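Local coordinates for choline binding protein PCPA (Streptococcus pneumoniae, PDB 4CP6) that is of unsettled molecular function but is a pneumococcal vaccine antigen of the choline-binding protein family, built on leucine-rich repeats and probably displayed on the cell surface, at residues T119-D133 and L141-T155. Numbering follows the deposited sequence.
Sequences TIIFDKGSQLEKIED and LEEIELPASLEYIGT
K130 and I131 pair in parallel with Y152 and I153: I131 N donates to Y152 O almost straight (3.1 Å, 175° at the hydrogen), and I131 O takes the N-H of G154. Just before this pair, E129 O accepts two donors, E151 N at 2.8 Å and, in its carbonyl plane, Y152 N. The other two strands, 119-122 and 143-146, run 27° apart in direction, their axes no nearer than 5.6 Å. Water 1 spans them from I120 O to E145 N, T119 OG1 bonds to E143 O from above the carbonyl plane, and the buried I120 N finds no partner. Two strands per segment, each beside its counterpart one turn along, make these successive coils of a leucine-rich-repeat solenoid of the BspA type; strands 97-100 and 166-169 flank the pair 119-122 and 143-146 in its parallel sheet.

Inside the coil, I144 reaches CD1 to I120 CB (3.8 Å) because its CG1 stands anti to the backbone N (chi1 -167°). The L141 side chain crosses that of I120 at about a right angle, CD1 against CG1, while I131 CD1 touches L146 CD2 and its CG1 meets L150 CD1. P147 lies over one face of the F122 ring, its CD 3.7 Å from the centroid in a CH-pi contact, and I144 CG1 sits at the ring edge. S149 OG comes within 2.7 Å of L128 O and 3.1 Å of S126 O; which of them receives its single proton is not settled. Beyond strand 130-131, D133 OD1 accepts T155 N from above the carboxylate plane, and water 4 ties D133 OD1, E132 OE1 and Y152 OH together.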
loop_
_atom_site.group_PDB
_atom_site.type_symbol
_atom_site.label_atom_id
_atom_site.label_comp_id
_atom_site.label_asym_id
_atom_site.label_seq_id
_atom_site.Cartn_x
_atom_site.Cartn_y
_atom_site.Cartn_z
ATOM N N THR A 119 1.108 -17.786 -14.825
ATOM C CA THR A 119 0.142 -18.347 -13.908
ATOM C C THR A 119 0.777 -19.340 -12.962
ATOM O O THR A 119 1.834 -19.917 -13.249
ATOM C CB THR A 119 -1.088 -18.909 -14.599
ATOM O OG1 THR A 119 -2.096 -19.120 -13.578
ATOM C CG2 THR A 119 -0.786 -20.164 -15.411
ATOM N N ILE A 120 0.148 -19.488 -11.804
ATOM C CA ILE A 120 0.475 -20.438 -10.765
ATOM C C ILE A 120 -0.782 -21.231 -10.608
ATOM O O ILE A 120 -1.854 -20.639 -10.352
ATOM C CB ILE A 120 0.847 -19.740 -9.434
ATOM C CG1 ILE A 120 2.085 -18.854 -9.576
ATOM C CG2 ILE A 120 0.986 -20.742 -8.286
ATOM C CD1 ILE A 120 3.389 -19.586 -9.796
ATOM N N ILE A 121 -0.687 -22.544 -10.826
ATOM C CA ILE A 121 -1.836 -23.427 -10.769
ATOM C C ILE A 121 -1.733 -24.303 -9.546
ATOM O O ILE A 121 -0.676 -24.892 -9.284
ATOM C CB ILE A 121 -1.875 -24.293 -12.060
ATOM C CG1 ILE A 121 -1.915 -23.410 -13.332
ATOM C CG2 ILE A 121 -3.036 -25.325 -12.022
ATOM C CD1 ILE A 121 -1.253 -24.034 -14.519
ATOM N N PHE A 122 -2.831 -24.442 -8.808
ATOM C CA PHE A 122 -2.835 -25.336 -7.663
ATOM C C PHE A 122 -3.504 -26.642 -8.026
ATOM O O PHE A 122 -4.611 -26.646 -8.583
ATOM C CB PHE A 122 -3.570 -24.711 -6.458
ATOM C CG PHE A 122 -2.799 -23.543 -5.914
ATOM C CD1 PHE A 122 -3.002 -22.262 -6.415
ATOM C CD2 PHE A 122 -1.847 -23.721 -4.916
ATOM C CE1 PHE A 122 -2.215 -21.194 -5.986
ATOM C CE2 PHE A 122 -1.105 -22.643 -4.442
ATOM C CZ PHE A 122 -1.287 -21.380 -4.985
ATOM N N ASP A 123 -2.858 -27.761 -7.671
ATOM C CA ASP A 123 -3.489 -29.065 -7.852
ATOM C C ASP A 123 -4.649 -29.106 -6.875
ATOM O O ASP A 123 -4.619 -28.431 -5.838
ATOM C CB ASP A 123 -2.523 -30.210 -7.489
ATOM C CG ASP A 123 -1.520 -30.600 -8.551
ATOM O OD1 ASP A 123 -1.738 -30.265 -9.730
ATOM O OD2 ASP A 123 -0.554 -31.318 -8.217
ATOM N N LYS A 124 -5.654 -29.940 -7.169
ATOM C CA LYS A 124 -6.803 -30.102 -6.294
ATOM C C LYS A 124 -6.360 -30.504 -4.860
ATOM O O LYS A 124 -5.349 -31.190 -4.700
ATOM C CB LYS A 124 -7.747 -31.168 -6.886
ATOM C CG LYS A 124 -9.196 -31.065 -6.424
ATOM C CD LYS A 124 -10.071 -32.130 -7.092
ATOM C CE LYS A 124 -11.513 -32.085 -6.639
ATOM N NZ LYS A 124 -11.689 -32.641 -5.268
ATOM N N GLY A 125 -7.085 -30.031 -3.849
ATOM C CA GLY A 125 -6.813 -30.351 -2.456
ATOM C C GLY A 125 -5.572 -29.693 -1.887
ATOM O O GLY A 125 -4.929 -30.257 -0.995
ATOM N N SER A 126 -5.252 -28.467 -2.355
ATOM C CA SER A 126 -4.083 -27.766 -1.810
ATOM C C SER A 126 -4.095 -27.702 -0.284
ATOM O O SER A 126 -5.139 -27.476 0.360
ATOM C CB SER A 126 -3.998 -26.353 -2.382
ATOM O OG SER A 126 -2.918 -25.657 -1.776
ATOM N N GLN A 127 -2.930 -27.859 0.304
ATOM C CA GLN A 127 -2.720 -27.742 1.727
ATOM C C GLN A 127 -2.037 -26.405 2.069
ATOM O O GLN A 127 -1.647 -26.212 3.214
ATOM C CB GLN A 127 -1.862 -28.906 2.222
ATOM C CG GLN A 127 -2.547 -30.257 1.971
ATOM C CD GLN A 127 -1.599 -31.391 2.218
ATOM O OE1 GLN A 127 -1.469 -32.318 1.405
ATOM N NE2 GLN A 127 -0.926 -31.353 3.341
ATOM N N LEU A 128 -1.912 -25.503 1.083
ATOM C CA LEU A 128 -1.198 -24.237 1.273
ATOM C C LEU A 128 -1.852 -23.401 2.380
ATOM O O LEU A 128 -3.000 -22.988 2.210
ATOM C CB LEU A 128 -1.112 -23.448 -0.028
ATOM C CG LEU A 128 -0.358 -22.119 0.090
ATOM C CD1 LEU A 128 1.152 -22.348 0.353
ATOM C CD2 LEU A 128 -0.580 -21.283 -1.122
ATOM N N GLU A 129 -1.133 -23.133 3.464
ATOM C CA GLU A 129 -1.669 -22.368 4.591
ATOM C C GLU A 129 -1.094 -20.951 4.653
ATOM O O GLU A 129 -1.813 -20.033 5.097
ATOM C CB GLU A 129 -1.356 -23.128 5.891
ATOM C CG GLU A 129 -1.851 -22.477 7.174
ATOM C CD GLU A 129 -1.474 -23.253 8.417
ATOM O OE1 GLU A 129 -2.057 -24.339 8.636
ATOM O OE2 GLU A 129 -0.568 -22.796 9.150
ATOM N N LYS A 130 0.192 -20.782 4.279
ATOM C CA LYS A 130 0.844 -19.479 4.422
ATOM C C LYS A 130 1.664 -19.146 3.183
ATOM O O LYS A 130 2.416 -19.997 2.705
ATOM C CB LYS A 130 1.834 -19.489 5.629
ATOM C CG LYS A 130 1.218 -19.719 7.015
ATOM C CD LYS A 130 2.308 -19.668 8.121
ATOM C CE LYS A 130 1.716 -19.864 9.506
ATOM N NZ LYS A 130 2.778 -19.784 10.566
ATOM N N ILE A 131 1.527 -17.912 2.692
ATOM C CA ILE A 131 2.376 -17.334 1.667
ATOM C C ILE A 131 3.130 -16.255 2.452
ATOM O O ILE A 131 2.515 -15.275 2.901
ATOM C CB ILE A 131 1.568 -16.727 0.491
ATOM C CG1 ILE A 131 0.842 -17.817 -0.301
ATOM C CG2 ILE A 131 2.506 -15.909 -0.434
ATOM C CD1 ILE A 131 -0.145 -17.240 -1.356
ATOM N N GLU A 132 4.443 -16.437 2.625
ATOM C CA GLU A 132 5.231 -15.511 3.416
ATOM C C GLU A 132 5.651 -14.276 2.631
ATOM O O GLU A 132 5.315 -14.121 1.451
ATOM C CB GLU A 132 6.406 -16.238 4.082
ATOM C CG GLU A 132 5.949 -17.073 5.286
ATOM C CD GLU A 132 5.470 -16.255 6.479
ATOM O OE1 GLU A 132 5.798 -15.047 6.542
ATOM O OE2 GLU A 132 4.825 -16.848 7.378
ATOM N N ASP A 133 6.340 -13.355 3.320
ATOM C CA ASP A 133 6.663 -12.054 2.796
ATOM C C ASP A 133 7.273 -12.066 1.430
ATOM O O ASP A 133 8.175 -12.858 1.162
ATOM C CB ASP A 133 7.590 -11.294 3.747
ATOM C CG ASP A 133 7.063 -11.130 5.160
ATOM O OD1 ASP A 133 5.870 -11.462 5.406
ATOM O OD2 ASP A 133 7.763 -10.520 5.976
ATOM N N LEU A 141 3.223 -12.556 -12.825
ATOM C CA LEU A 141 1.969 -13.266 -12.681
ATOM C C LEU A 141 0.820 -12.469 -13.296
ATOM O O LEU A 141 0.714 -11.272 -13.059
ATOM C CB LEU A 141 1.705 -13.418 -11.178
ATOM C CG LEU A 141 0.642 -14.358 -10.671
ATOM C CD1 LEU A 141 0.896 -15.795 -11.165
ATOM C CD2 LEU A 141 0.688 -14.362 -9.135
ATOM N N GLU A 142 -0.025 -13.140 -14.067
ATOM C CA GLU A 142 -1.185 -12.488 -14.648
ATOM C C GLU A 142 -2.450 -12.916 -13.984
ATOM O O GLU A 142 -3.377 -12.122 -13.917
ATOM C CB GLU A 142 -1.257 -12.717 -16.163
ATOM C CG GLU A 142 -0.033 -12.102 -16.822
ATOM C CD GLU A 142 0.014 -12.207 -18.327
ATOM O OE1 GLU A 142 -0.844 -12.906 -18.909
ATOM O OE2 GLU A 142 0.938 -11.609 -18.923
ATOM N N GLU A 143 -2.526 -14.173 -13.551
ATOM C CA GLU A 143 -3.728 -14.729 -12.934
ATOM C C GLU A 143 -3.363 -15.748 -11.878
ATOM O O GLU A 143 -2.467 -16.576 -12.094
ATOM C CB GLU A 143 -4.571 -15.483 -13.998
ATOM C CG GLU A 143 -5.321 -14.582 -14.971
ATOM C CD GLU A 143 -6.401 -15.255 -15.802
ATOM O OE1 GLU A 143 -6.555 -16.494 -15.708
ATOM O OE2 GLU A 143 -7.101 -14.532 -16.549
ATOM N N ILE A 144 -4.106 -15.746 -10.762
ATOM C CA ILE A 144 -3.930 -16.744 -9.718
ATOM C C ILE A 144 -5.221 -16.874 -8.938
ATOM O O ILE A 144 -5.877 -15.864 -8.635
ATOM C CB ILE A 144 -2.712 -16.425 -8.774
ATOM C CG1 ILE A 144 -2.320 -17.638 -7.879
ATOM C CG2 ILE A 144 -2.984 -15.156 -7.905
ATOM C CD1 ILE A 144 -1.009 -17.457 -7.069
ATOM N N GLU A 145 -5.591 -18.112 -8.622
ATOM C CA GLU A 145 -6.738 -18.407 -7.782
ATOM C C GLU A 145 -6.168 -19.076 -6.540
ATOM O O GLU A 145 -5.614 -20.189 -6.628
ATOM C CB GLU A 145 -7.714 -19.351 -8.483
ATOM C CG GLU A 145 -8.923 -19.659 -7.616
ATOM C CD GLU A 145 -10.056 -20.434 -8.270
ATOM O OE1 GLU A 145 -10.152 -20.445 -9.520
ATOM O OE2 GLU A 145 -10.903 -20.963 -7.519
ATOM N N LEU A 146 -6.235 -18.379 -5.377
ATOM C CA LEU A 146 -5.643 -18.881 -4.146
ATOM C C LEU A 146 -6.522 -19.915 -3.503
ATOM O O LEU A 146 -7.751 -19.742 -3.498
ATOM C CB LEU A 146 -5.269 -17.724 -3.210
ATOM C CG LEU A 146 -4.178 -16.823 -3.812
ATOM C CD1 LEU A 146 -4.007 -15.543 -3.022
ATOM C CD2 LEU A 146 -2.831 -17.549 -3.894
ATOM N N PRO A 147 -5.954 -21.014 -2.994
ATOM C CA PRO A 147 -6.795 -22.124 -2.509
ATOM C C PRO A 147 -7.483 -21.806 -1.203
ATOM O O PRO A 147 -7.043 -20.926 -0.463
ATOM C CB PRO A 147 -5.797 -23.270 -2.336
ATOM C CG PRO A 147 -4.480 -22.578 -2.045
ATOM C CD PRO A 147 -4.518 -21.359 -2.951
ATOM N N ALA A 148 -8.528 -22.577 -0.895
ATOM C CA ALA A 148 -9.311 -22.393 0.313
ATOM C C ALA A 148 -8.519 -22.556 1.604
ATOM O O ALA A 148 -8.821 -21.927 2.615
ATOM C CB ALA A 148 -10.480 -23.377 0.307
ATOM N N SER A 149 -7.467 -23.407 1.585
ATOM C CA SER A 149 -6.648 -23.657 2.751
ATOM C C SER A 149 -5.839 -22.426 3.176
ATOM O O SER A 149 -5.382 -22.396 4.300
ATOM C CB SER A 149 -5.663 -24.777 2.424
ATOM O OG SER A 149 -4.976 -24.520 1.213
ATOM N N LEU A 150 -5.627 -21.465 2.265
ATOM C CA LEU A 150 -4.748 -20.338 2.586
ATOM C C LEU A 150 -5.316 -19.465 3.694
ATOM O O LEU A 150 -6.430 -18.976 3.570
ATOM C CB LEU A 150 -4.489 -19.546 1.318
ATOM C CG LEU A 150 -3.598 -18.300 1.494
ATOM C CD1 LEU A 150 -2.135 -18.701 1.747
ATOM C CD2 LEU A 150 -3.697 -17.423 0.271
ATOM N N GLU A 151 -4.536 -19.286 4.768
ATOM C CA GLU A 151 -4.960 -18.489 5.919
ATOM C C GLU A 151 -4.233 -17.151 6.071
ATOM O O GLU A 151 -4.764 -16.262 6.761
ATOM C CB GLU A 151 -4.723 -19.275 7.209
ATOM C CG GLU A 151 -5.567 -20.539 7.293
ATOM C CD GLU A 151 -5.412 -21.337 8.575
ATOM O OE1 GLU A 151 -4.957 -20.767 9.592
ATOM O OE2 GLU A 151 -5.777 -22.535 8.565
ATOM N N TYR A 152 -3.011 -17.038 5.521
ATOM C CA TYR A 152 -2.169 -15.892 5.776
ATOM C C TYR A 152 -1.441 -15.484 4.511
ATOM O O TYR A 152 -0.817 -16.320 3.858
ATOM C CB TYR A 152 -1.110 -16.337 6.817
ATOM C CG TYR A 152 -0.080 -15.279 7.141
ATOM C CD1 TYR A 152 -0.330 -14.307 8.104
ATOM C CD2 TYR A 152 1.153 -15.250 6.488
ATOM C CE1 TYR A 152 0.597 -13.308 8.376
ATOM C CE2 TYR A 152 2.087 -14.255 6.751
ATOM C CZ TYR A 152 1.799 -13.288 7.698
ATOM O OH TYR A 152 2.730 -12.314 7.922
ATOM N N ILE A 153 -1.460 -14.183 4.199
ATOM C CA ILE A 153 -0.669 -13.605 3.100
ATOM C C ILE A 153 0.277 -12.592 3.727
ATOM O O ILE A 153 -0.191 -11.662 4.396
ATOM C CB ILE A 153 -1.560 -12.949 2.036
ATOM C CG1 ILE A 153 -2.407 -14.019 1.321
ATOM C CG2 ILE A 153 -0.703 -12.097 1.053
ATOM C CD1 ILE A 153 -3.398 -13.426 0.309
ATOM N N GLY A 154 1.578 -12.792 3.542
ATOM C CA GLY A 154 2.616 -11.955 4.115
ATOM C C GLY A 154 2.827 -10.592 3.484
ATOM O O GLY A 154 2.195 -10.235 2.496
ATOM N N THR A 155 3.727 -9.817 4.123
ATOM C CA THR A 155 4.020 -8.447 3.748
ATOM C C THR A 155 4.490 -8.374 2.316
ATOM O O THR A 155 5.356 -9.141 1.905
ATOM C CB THR A 155 5.039 -7.885 4.701
ATOM O OG1 THR A 155 4.419 -7.837 5.994
ATOM C CG2 THR A 155 5.516 -6.484 4.308
HETATM O O HOH W 1 -4.477 -20.388 -10.053
HETATM O O HOH W 2 -7.371 -25.906 -0.336
HETATM O O HOH W 3 -1.821 -19.600 9.366
HETATM O O HOH W 4 5.354 -12.721 7.738
#